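Local coordinates for protein Lysine/ornithine decarboxylase (Selenomonas ruminantium, PDB 5GJO) that decarboxylates both L-lysine and L-ornithine, giving cadaverine and putrescine, as a homodimeric enzyme that depends on pyridoxal 5'-phosphate, at residues 31-36 against 62-68; 35-39 against 255-261; 51-55 against 351-356. The protein carries 2 engineered substitutions. One frame throughout, in Å; residues are numbered along the deposited sequence.

In the fold
Interactions 1 and 2 both start from helix 28-41 and share Tyr35; their centres lie about 9 Å apart. Interaction 1 packs this helix on helix 57-65, and interaction 2 packs its next turn on the segment that begins at the end of strand 252-255. Asn34 ties the two together, its O lying 2.6 Å from Tyr260 OH and its ND2 2.9 Å from Met261 O, both probable hydrogen bonds. Interaction 3 joins the loop after strand 45-50 to residues 351-356. It meets interaction 2 where Arg259 O lies 2.7 Å from Ser352 OG. Interactions 2 and 3 both touch the cofactor, whereas in interaction 1 the side chain of Ser68 stays about 11 Å from it.

Interaction 1: 31-36 against 62-68; sequences VEENYQ and LLAGLGS
The ring of Tyr35 is laid against residues 63-68, with CB of Leu66 over one face and, at the edge, a water lying in the ring plane. Leu63 CD2 approaches obliquely, 3.6 Å from Tyr35 CD1, and Ser68 CB reaches Tyr35 CE1 at the same distance. The tyrosine reaches the end of helix 57-65 because chi1 (-174°) sends its ring out away from the backbone nitrogen. Its hydroxyl lies 2.5 Å from the in-plane water, which donates to Leu66 O. A second water, donating to the same oxygen, accepts from Gln36 NE2, so two waters serve a carbonyl near the helix end. Here Gly67, at positive phi, completes a Schellman motif, a backbone shape that suits a residue without a side chain. One turn back, the branched Val31 meets leucine methyls: its CB is 3.9 Å from Leu62 CD2, and its CG1 also touches Leu63 CD2. Glu32 crosses Leu66 with its extended chain; its CG and carboxylate both lie against the Leu66 methyls, OE2 3.8 Å from CD2. The contact thus joins helices 28-41 and 57-65, which flank strand 45-50 in sequence; Tyr35 rests on Val47 of that strand, and Leu63 on Tyr49 and on Met261 of helix 259-263.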
loop_
_atom_site.group_PDB
_atom_site.type_symbol
_atom_site.label_atom_id
_atom_site.label_comp_id
_atom_site.label_asym_id
_atom_site.label_seq_id
_atom_site.Cartn_x
_atom_site.Cartn_y
_atom_site.Cartn_z
ATOM N N VAL A 31 19.933 13.597 7.821
ATOM C CA VAL A 31 20.355 12.761 6.651
ATOM C C VAL A 31 21.856 12.945 6.398
ATOM O O VAL A 31 22.634 12.002 6.229
ATOM C CB VAL A 31 19.537 13.025 5.397
ATOM C CG1 VAL A 31 20.102 12.259 4.217
ATOM C CG2 VAL A 31 18.063 12.613 5.672
ATOM N N GLU A 32 22.295 14.205 6.423
ATOM C CA GLU A 32 23.715 14.456 6.231
ATOM C C GLU A 32 24.588 13.840 7.279
ATOM O O GLU A 32 25.647 13.263 6.917
ATOM C CB GLU A 32 23.918 16.007 6.074
ATOM C CG GLU A 32 25.378 16.418 5.960
ATOM C CD GLU A 32 25.559 17.912 5.517
ATOM O OE1 GLU A 32 24.602 18.647 5.397
ATOM O OE2 GLU A 32 26.697 18.383 5.445
ATOM N N GLU A 33 24.202 13.946 8.573
ATOM C CA GLU A 33 24.912 13.329 9.625
ATOM C C GLU A 33 25.032 11.806 9.420
ATOM O O GLU A 33 26.117 11.183 9.694
ATOM C CB GLU A 33 24.267 13.627 10.961
ATOM C CG GLU A 33 24.877 12.968 12.157
ATOM C CD GLU A 33 24.076 13.337 13.432
ATOM O OE1 GLU A 33 24.236 14.492 13.844
ATOM O OE2 GLU A 33 23.303 12.492 13.995
ATOM N N ASN A 34 23.910 11.200 9.009
ATOM C CA ASN A 34 23.952 9.756 8.714
ATOM C C ASN A 34 24.917 9.406 7.548
ATOM O O ASN A 34 25.644 8.382 7.621
ATOM C CB ASN A 34 22.547 9.228 8.385
ATOM C CG ASN A 34 21.643 9.202 9.600
ATOM O OD1 ASN A 34 22.120 9.191 10.746
ATOM N ND2 ASN A 34 20.326 9.033 9.354
ATOM N N TYR A 35 24.940 10.210 6.497
ATOM C CA TYR A 35 25.838 9.980 5.397
ATOM C C TYR A 35 27.268 10.104 5.904
ATOM O O TYR A 35 28.122 9.270 5.632
ATOM C CB TYR A 35 25.552 10.999 4.263
ATOM C CG TYR A 35 26.346 10.745 3.031
ATOM C CD1 TYR A 35 25.898 9.844 2.053
ATOM C CD2 TYR A 35 27.589 11.327 2.873
ATOM C CE1 TYR A 35 26.631 9.623 0.914
ATOM C CE2 TYR A 35 28.351 11.103 1.735
ATOM C CZ TYR A 35 27.881 10.244 0.760
ATOM O OH TYR A 35 28.589 9.981 -0.409
ATOM N N GLN A 36 27.563 11.157 6.624
ATOM C CA GLN A 36 28.938 11.340 7.116
ATOM C C GLN A 36 29.390 10.278 8.088
ATOM O O GLN A 36 30.553 9.909 8.058
ATOM C CB GLN A 36 29.148 12.726 7.727
ATOM C CG GLN A 36 29.027 13.825 6.653
ATOM C CD GLN A 36 29.924 13.682 5.358
ATOM O OE1 GLN A 36 30.969 12.977 5.306
ATOM N NE2 GLN A 36 29.482 14.343 4.294
ATOM N N LEU A 62 20.202 16.791 -1.602
ATOM C CA LEU A 62 21.188 16.849 -0.590
ATOM C C LEU A 62 22.309 15.788 -0.809
ATOM O O LEU A 62 23.570 16.076 -0.800
ATOM C CB LEU A 62 20.540 16.722 0.816
ATOM C CG LEU A 62 21.534 16.390 1.928
ATOM C CD1 LEU A 62 22.325 17.681 2.190
ATOM C CD2 LEU A 62 20.891 15.916 3.221
ATOM N N LEU A 63 21.871 14.525 -0.922
ATOM C CA LEU A 63 22.775 13.460 -1.120
ATOM C C LEU A 63 23.622 13.594 -2.393
ATOM O O LEU A 63 24.842 13.328 -2.292
ATOM C CB LEU A 63 22.067 12.059 -1.115
ATOM C CG LEU A 63 21.548 11.692 0.295
ATOM C CD1 LEU A 63 20.525 10.567 0.195
ATOM C CD2 LEU A 63 22.687 11.293 1.198
ATOM N N ALA A 64 23.004 13.997 -3.518
ATOM C CA ALA A 64 23.762 14.245 -4.745
ATOM C C ALA A 64 24.903 15.281 -4.471
ATOM O O ALA A 64 26.063 15.097 -4.853
ATOM C CB ALA A 64 22.884 14.677 -5.865
ATOM N N GLY A 65 24.572 16.307 -3.713
ATOM C CA GLY A 65 25.512 17.379 -3.431
ATOM C C GLY A 65 26.570 16.975 -2.483
ATOM O O GLY A 65 27.650 17.610 -2.459
ATOM N N LEU A 66 26.361 15.932 -1.673
ATOM C CA LEU A 66 27.387 15.383 -0.886
ATOM C C LEU A 66 28.308 14.375 -1.640
ATOM O O LEU A 66 29.249 13.921 -1.073
ATOM C CB LEU A 66 26.856 14.674 0.371
ATOM C CG LEU A 66 26.071 15.514 1.385
ATOM C CD1 LEU A 66 25.226 14.620 2.270
ATOM C CD2 LEU A 66 26.964 16.460 2.210
ATOM N N GLY A 67 28.033 14.109 -2.888
ATOM C CA GLY A 67 28.803 13.171 -3.661
ATOM C C GLY A 67 28.228 11.755 -3.698
ATOM O O GLY A 67 28.896 10.841 -4.198
ATOM N N SER A 68 27.007 11.535 -3.218
ATOM C CA SER A 68 26.459 10.162 -3.190
ATOM C C SER A 68 26.167 9.735 -4.579
ATOM O O SER A 68 25.735 10.547 -5.407
ATOM C CB SER A 68 25.152 10.161 -2.373
ATOM O OG SER A 68 24.620 8.827 -2.204
HETATM O O HOH W 1 30.504 11.469 -1.033
HETATM O O HOH W 2 30.528 14.521 1.343
#

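Interaction 2: 35-39 against 255-261; sequences YQFMR and TEPGRYM. With PLP (pyridoxal-5'-phosphate), chain H.
The backbones come closest where helix 28-41 passes the short helix 259-263, with Tyr35 CA 6.5 Å from Met261 CA, and no hydrogen bond joins the two segments. Met38, long and unbranched, reaches between Pro257 and Tyr260. It runs out extended and then turns at its last torsion (chi3 -81°), which sets SD 3.8 Å from Pro257 CG and swings CE to 3.8 Å from Tyr260 CD2. Its sulfur makes an oblique Met-aromatic contact with the Tyr260 ring. Met261, bent at chi2 and chi3, brings SD 3.7 Å from Tyr35 CA and to the edge of the Tyr35 ring, a Met-aromatic contact 81° off the normal. The side chains of Phe37 and Tyr260 cross at about a right angle, Phe37 CD1 lying 3.3 Å from Tyr260 OH, while that hydroxyl is hydrogen-bonded to Asn34 O. On the far side of this apolar layer Gly258 N donates to PLP O1P (3.0 Å, 172°) and Arg259 N to PLP O3P (2.6 Å). Gly258, having no side chain, lets the backbone come close to C5A of the cofactor. Backbone amides just before and at the start of a short helix, gripping the phosphate at the C-terminal end of the last barrel strand, are characteristic of the PLP-binding barrel of class-II Orn/Lys/Arg decarboxylases.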
loop_
_atom_site.group_PDB
_atom_site.type_symbol
_atom_site.label_atom_id
_atom_site.label_comp_id
_atom_site.label_asym_id
_atom_site.label_seq_id
_atom_site.Cartn_x
_atom_site.Cartn_y
_atom_site.Cartn_z
ATOM N N TYR A 35 24.940 10.210 6.497
ATOM C CA TYR A 35 25.838 9.980 5.397
ATOM C C TYR A 35 27.268 10.104 5.904
ATOM O O TYR A 35 28.122 9.270 5.632
ATOM C CB TYR A 35 25.552 10.999 4.263
ATOM C CG TYR A 35 26.346 10.745 3.031
ATOM C CD1 TYR A 35 25.898 9.844 2.053
ATOM C CD2 TYR A 35 27.589 11.327 2.873
ATOM C CE1 TYR A 35 26.631 9.623 0.914
ATOM C CE2 TYR A 35 28.351 11.103 1.735
ATOM C CZ TYR A 35 27.881 10.244 0.760
ATOM O OH TYR A 35 28.589 9.981 -0.409
ATOM N N GLN A 36 27.563 11.157 6.624
ATOM C CA GLN A 36 28.938 11.340 7.116
ATOM C C GLN A 36 29.390 10.278 8.088
ATOM O O GLN A 36 30.553 9.909 8.058
ATOM C CB GLN A 36 29.148 12.726 7.727
ATOM C CG GLN A 36 29.027 13.825 6.653
ATOM C CD GLN A 36 29.924 13.682 5.358
ATOM O OE1 GLN A 36 30.969 12.977 5.306
ATOM N NE2 GLN A 36 29.482 14.343 4.294
ATOM N N PHE A 37 28.515 9.810 8.959
ATOM C CA PHE A 37 28.840 8.738 9.858
ATOM C C PHE A 37 29.255 7.482 9.053
ATOM O O PHE A 37 30.186 6.804 9.423
ATOM C CB PHE A 37 27.624 8.430 10.719
ATOM C CG PHE A 37 27.789 7.339 11.735
ATOM C CD1 PHE A 37 27.524 6.043 11.398
ATOM C CD2 PHE A 37 28.094 7.641 13.062
ATOM C CE1 PHE A 37 27.606 5.026 12.344
ATOM C CE2 PHE A 37 28.135 6.635 14.027
ATOM C CZ PHE A 37 27.889 5.321 13.657
ATOM N N MET A 38 28.527 7.174 8.002
ATOM C CA MET A 38 28.863 5.993 7.155
ATOM C C MET A 38 30.214 6.202 6.459
ATOM O O MET A 38 31.015 5.301 6.367
ATOM C CB MET A 38 27.771 5.672 6.119
ATOM C CG MET A 38 28.112 4.472 5.300
ATOM S SD MET A 38 26.630 3.876 4.410
ATOM C CE MET A 38 25.929 2.989 5.756
ATOM N N ARG A 39 30.470 7.394 5.960
ATOM C CA ARG A 39 31.791 7.744 5.387
ATOM C C ARG A 39 32.924 7.605 6.389
ATOM O O ARG A 39 34.011 7.160 5.998
ATOM C CB ARG A 39 31.759 9.154 4.728
ATOM C CG ARG A 39 30.854 9.350 3.526
ATOM C CD ARG A 39 31.029 8.288 2.415
ATOM N NE ARG A 39 32.355 8.432 1.819
ATOM C CZ ARG A 39 33.262 7.475 1.626
ATOM N NH1 ARG A 39 34.416 7.836 1.039
ATOM N NH2 ARG A 39 33.048 6.196 1.918
ATOM N N THR A 255 28.495 0.309 -1.405
ATOM C CA THR A 255 27.361 -0.127 -0.573
ATOM C C THR A 255 26.099 0.538 -1.047
ATOM O O THR A 255 26.137 1.625 -1.596
ATOM C CB THR A 255 27.686 0.124 0.942
ATOM O OG1 THR A 255 26.580 -0.370 1.766
ATOM C CG2 THR A 255 27.976 1.629 1.208
ATOM N N GLU A 256 24.964 -0.065 -0.757
ATOM C CA GLU A 256 23.653 0.354 -1.191
ATOM C C GLU A 256 22.716 0.531 0.021
ATOM O O GLU A 256 21.643 -0.085 0.081
ATOM C CB GLU A 256 23.017 -0.634 -2.226
ATOM C CG GLU A 256 23.818 -0.783 -3.501
ATOM C CD GLU A 256 23.196 -1.708 -4.550
ATOM O OE1 GLU A 256 22.001 -2.026 -4.365
ATOM O OE2 GLU A 256 23.912 -2.085 -5.561
ATOM N N PRO A 257 23.066 1.372 0.987
ATOM C CA PRO A 257 22.153 1.590 2.107
ATOM C C PRO A 257 20.862 2.283 1.660
ATOM O O PRO A 257 20.899 3.301 0.916
ATOM C CB PRO A 257 22.947 2.532 3.034
ATOM C CG PRO A 257 23.763 3.336 2.011
ATOM C CD PRO A 257 24.268 2.182 1.153
ATOM N N GLY A 258 19.705 1.758 2.104
ATOM C CA GLY A 258 18.418 2.415 1.971
ATOM C C GLY A 258 17.929 2.872 3.369
ATOM O O GLY A 258 18.015 4.050 3.704
ATOM N N ARG A 259 17.425 1.914 4.157
ATOM C CA ARG A 259 16.755 2.194 5.449
ATOM C C ARG A 259 17.516 3.149 6.338
ATOM O O ARG A 259 16.948 4.058 6.960
ATOM C CB ARG A 259 16.528 0.871 6.210
ATOM C CG ARG A 259 15.540 1.011 7.354
ATOM C CD ARG A 259 15.543 -0.293 8.139
ATOM N NE ARG A 259 15.035 -1.420 7.375
ATOM C CZ ARG A 259 13.770 -1.698 7.139
ATOM N NH1 ARG A 259 12.784 -0.962 7.629
ATOM N NH2 ARG A 259 13.478 -2.803 6.443
ATOM N N TYR A 260 18.802 2.917 6.418
ATOM C CA TYR A 260 19.650 3.613 7.366
ATOM C C TYR A 260 19.713 5.129 7.091
ATOM O O TYR A 260 19.793 5.904 7.999
ATOM C CB TYR A 260 21.062 2.977 7.408
ATOM C CG TYR A 260 22.125 3.894 7.959
ATOM C CD1 TYR A 260 22.360 3.998 9.308
ATOM C CD2 TYR A 260 22.826 4.724 7.120
ATOM C CE1 TYR A 260 23.308 4.880 9.800
ATOM C CE2 TYR A 260 23.771 5.610 7.604
ATOM C CZ TYR A 260 24.012 5.681 8.944
ATOM O OH TYR A 260 24.936 6.569 9.410
ATOM N N MET A 261 19.757 5.513 5.825
ATOM C CA MET A 261 20.116 6.883 5.486
ATOM C C MET A 261 19.085 7.876 6.045
ATOM O O MET A 261 19.501 8.900 6.577
ATOM C CB MET A 261 20.288 7.055 3.972
ATOM C CG MET A 261 21.087 8.278 3.560
ATOM S SD MET A 261 22.771 8.205 4.203
ATOM C CE MET A 261 23.504 6.875 3.251
HETATM N N1 PLP H . 19.876 -2.124 -2.559
HETATM C C2 PLP H . 19.093 -3.122 -3.035
HETATM C C2A PLP H . 19.435 -3.785 -4.343
HETATM C C3 PLP H . 17.900 -3.563 -2.271
HETATM O O3 PLP H . 17.098 -4.564 -2.729
HETATM C C4 PLP H . 17.614 -2.875 -0.992
HETATM C C4A PLP H . 16.447 -3.244 -0.160
HETATM O O4A PLP H . 15.481 -3.787 -0.670
HETATM C C5 PLP H . 18.548 -1.799 -0.582
HETATM C C6 PLP H . 19.632 -1.488 -1.399
HETATM C C5A PLP H . 18.326 -1.048 0.710
HETATM O O4P PLP H . 18.182 -1.978 1.781
HETATM P P PLP H . 18.164 -1.469 3.308
HETATM O O1P PLP H . 19.527 -0.848 3.501
HETATM O O2P PLP H . 17.935 -2.728 4.110
HETATM O O3P PLP H . 17.019 -0.485 3.351
#

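Interaction 3: 51-55 against 351-356; sequences MKANP and GSYTSV. With PLP (pyridoxal-5'-phosphate), chain H.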
loop_
_atom_site.group_PDB
_atom_site.type_symbol
_atom_site.label_atom_id
_atom_site.label_comp_id
_atom_site.label_asym_id
_atom_site.label_seq_id
_atom_site.Cartn_x
_atom_site.Cartn_y
_atom_site.Cartn_z
ATOM N N MET A 51 17.286 4.689 -2.953
ATOM C CA MET A 51 16.203 5.638 -2.864
ATOM C C MET A 51 14.839 5.052 -2.733
ATOM O O MET A 51 13.947 5.762 -2.287
ATOM C CB MET A 51 16.258 6.659 -4.061
ATOM C CG MET A 51 16.120 5.971 -5.386
ATOM S SD MET A 51 16.169 7.218 -6.727
ATOM C CE MET A 51 14.603 7.970 -6.536
ATOM N N LYS A 52 14.715 3.739 -2.919
ATOM C CA LYS A 52 13.472 3.019 -2.666
ATOM C C LYS A 52 13.020 3.242 -1.203
ATOM O O LYS A 52 11.852 3.232 -0.916
ATOM C CB LYS A 52 13.672 1.509 -2.892
ATOM C CG LYS A 52 14.896 0.944 -2.195
ATOM C CD LYS A 52 15.148 -0.540 -2.441
ATOM C CE LYS A 52 15.219 -0.885 -3.922
ATOM N NZ LYS A 52 16.450 -0.419 -4.598
ATOM N N ALA A 53 13.958 3.383 -0.285
ATOM C CA ALA A 53 13.592 3.661 1.110
ATOM C C ALA A 53 12.892 5.008 1.328
ATOM O O ALA A 53 12.028 5.123 2.159
ATOM C CB ALA A 53 14.809 3.583 2.003
ATOM N N ASN A 54 13.401 6.039 0.671
ATOM C CA ASN A 54 12.852 7.370 0.789
ATOM C C ASN A 54 13.286 8.282 -0.345
ATOM O O ASN A 54 14.390 8.733 -0.368
ATOM C CB ASN A 54 13.182 7.987 2.132
ATOM C CG ASN A 54 12.463 9.299 2.348
ATOM O OD1 ASN A 54 12.364 10.102 1.454
ATOM N ND2 ASN A 54 11.969 9.501 3.541
ATOM N N PRO A 55 12.390 8.595 -1.268
ATOM C CA PRO A 55 12.787 9.386 -2.437
ATOM C C PRO A 55 12.481 10.878 -2.346
ATOM O O PRO A 55 12.309 11.492 -3.364
ATOM C CB PRO A 55 11.992 8.755 -3.580
ATOM C CG PRO A 55 10.739 8.343 -2.940
ATOM C CD PRO A 55 11.082 7.956 -1.505
ATOM N N GLY A 351 11.365 7.370 8.742
ATOM C CA GLY A 351 11.901 7.793 7.514
ATOM C C GLY A 351 11.980 6.773 6.396
ATOM O O GLY A 351 12.196 7.188 5.216
ATOM N N SER A 352 11.869 5.492 6.699
ATOM C CA SER A 352 12.166 4.472 5.684
ATOM C C SER A 352 11.105 3.405 5.498
ATOM O O SER A 352 10.609 2.860 6.467
ATOM C CB SER A 352 13.471 3.756 5.970
ATOM O OG SER A 352 14.507 4.699 6.006
ATOM N N TYR A 353 10.734 3.157 4.232
ATOM C CA TYR A 353 9.695 2.148 3.946
ATOM C C TYR A 353 8.344 2.442 4.650
ATOM O O TYR A 353 7.694 1.568 5.196
ATOM C CB TYR A 353 10.175 0.729 4.172
ATOM C CG TYR A 353 11.476 0.434 3.410
ATOM C CD1 TYR A 353 11.497 0.336 2.022
ATOM C CD2 TYR A 353 12.665 0.290 4.080
ATOM C CE1 TYR A 353 12.673 0.077 1.381
ATOM C CE2 TYR A 353 13.880 0.034 3.451
ATOM C CZ TYR A 353 13.882 -0.051 2.056
ATOM O OH TYR A 353 15.051 -0.305 1.346
ATOM N N THR A 354 8.013 3.719 4.648
ATOM C CA THR A 354 6.782 4.214 5.273
ATOM C C THR A 354 6.007 4.951 4.187
ATOM O O THR A 354 5.044 4.364 3.603
ATOM C CB THR A 354 7.123 5.136 6.454
ATOM O OG1 THR A 354 8.043 6.123 5.989
ATOM C CG2 THR A 354 7.715 4.290 7.619
ATOM N N SER A 355 6.376 6.183 3.896
ATOM C CA SER A 355 5.669 6.983 2.919
ATOM C C SER A 355 5.716 6.342 1.521
ATOM O O SER A 355 4.750 6.522 0.694
ATOM C CB SER A 355 6.164 8.436 2.831
ATOM O OG SER A 355 7.538 8.356 2.528
ATOM N N VAL A 356 6.759 5.561 1.235
ATOM C CA VAL A 356 6.856 4.924 -0.073
ATOM C C VAL A 356 5.848 3.869 -0.305
ATOM O O VAL A 356 5.631 3.519 -1.459
ATOM C CB VAL A 356 8.275 4.358 -0.361
ATOM C CG1 VAL A 356 9.219 5.455 -0.373
ATOM C CG2 VAL A 356 8.729 3.345 0.687
HETATM N N1 PLP H . 19.876 -2.124 -2.559
HETATM C C2 PLP H . 19.093 -3.122 -3.035
HETATM C C2A PLP H . 19.435 -3.785 -4.343
HETATM C C3 PLP H . 17.900 -3.563 -2.271
HETATM O O3 PLP H . 17.098 -4.564 -2.729
HETATM C C4 PLP H . 17.614 -2.875 -0.992
HETATM C C4A PLP H . 16.447 -3.244 -0.160
HETATM O O4A PLP H . 15.481 -3.787 -0.670
HETATM C C5 PLP H . 18.548 -1.799 -0.582
HETATM C C6 PLP H . 19.632 -1.488 -1.399
HETATM C C5A PLP H . 18.326 -1.048 0.710
HETATM O O4P PLP H . 18.182 -1.978 1.781
HETATM P P PLP H . 18.164 -1.469 3.308
HETATM O O1P PLP H . 19.527 -0.848 3.501
HETATM O O2P PLP H . 17.935 -2.728 4.110
HETATM O O3P PLP H . 17.019 -0.485 3.351
HETATM O O HOH W 3 9.479 6.049 3.030
HETATM O O HOH W 4 9.271 10.811 3.583
#
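This contact forms part of the wall of the pyridoxal-phosphate pocket, where the loop after strand 45-50 of the barrel meets a loop from the C-terminal part of the chain. Ala53 and Tyr353 hold the centre. Tyr353 N donates to Ala53 O (3.1 Å, 167°), and a water donates to the same oxygen while accepting from Thr354 N and Val356 N. The Tyr353 ring takes Ala53 CA over one face, a CH-pi contact 3.9 Å from the ring centroid; the small alanine side chain, CB 3.8 Å from Tyr353 CZ, lets its backbone lie close to the ring. Tyr353 lies alongside Lys52, pointing the same way, and its OH donates to PLP O3P at 2.8 Å, with that oxygen at the ring edge and in its plane. At the end away from the cofactor, Asn54 ND2 donates to a lone pair of Gly351 O (2.9 Å, 165°) from almost within its own amide plane, while its OD1 is held by Thr56. Val356 presses its CG1 tightly on Pro55 CD at 3.3 Å, and Phe361 of the second subunit packs on both Val356 and Tyr353. Lys52, probably the residue that carries the cofactor, as in relatives, is not joined to it here. Its chain bends at its last two torsions, which brings CD 3.7 Å from PLP C4, and NZ forms a salt bridge with Asp71. Tyr353 OH thus joins the backbone amides of Gly220, Gly258 and Arg259, with Ser183 and His180, in holding the cofactor, and the place of Lys52 beside C4 is consistent with Schiff-base formation.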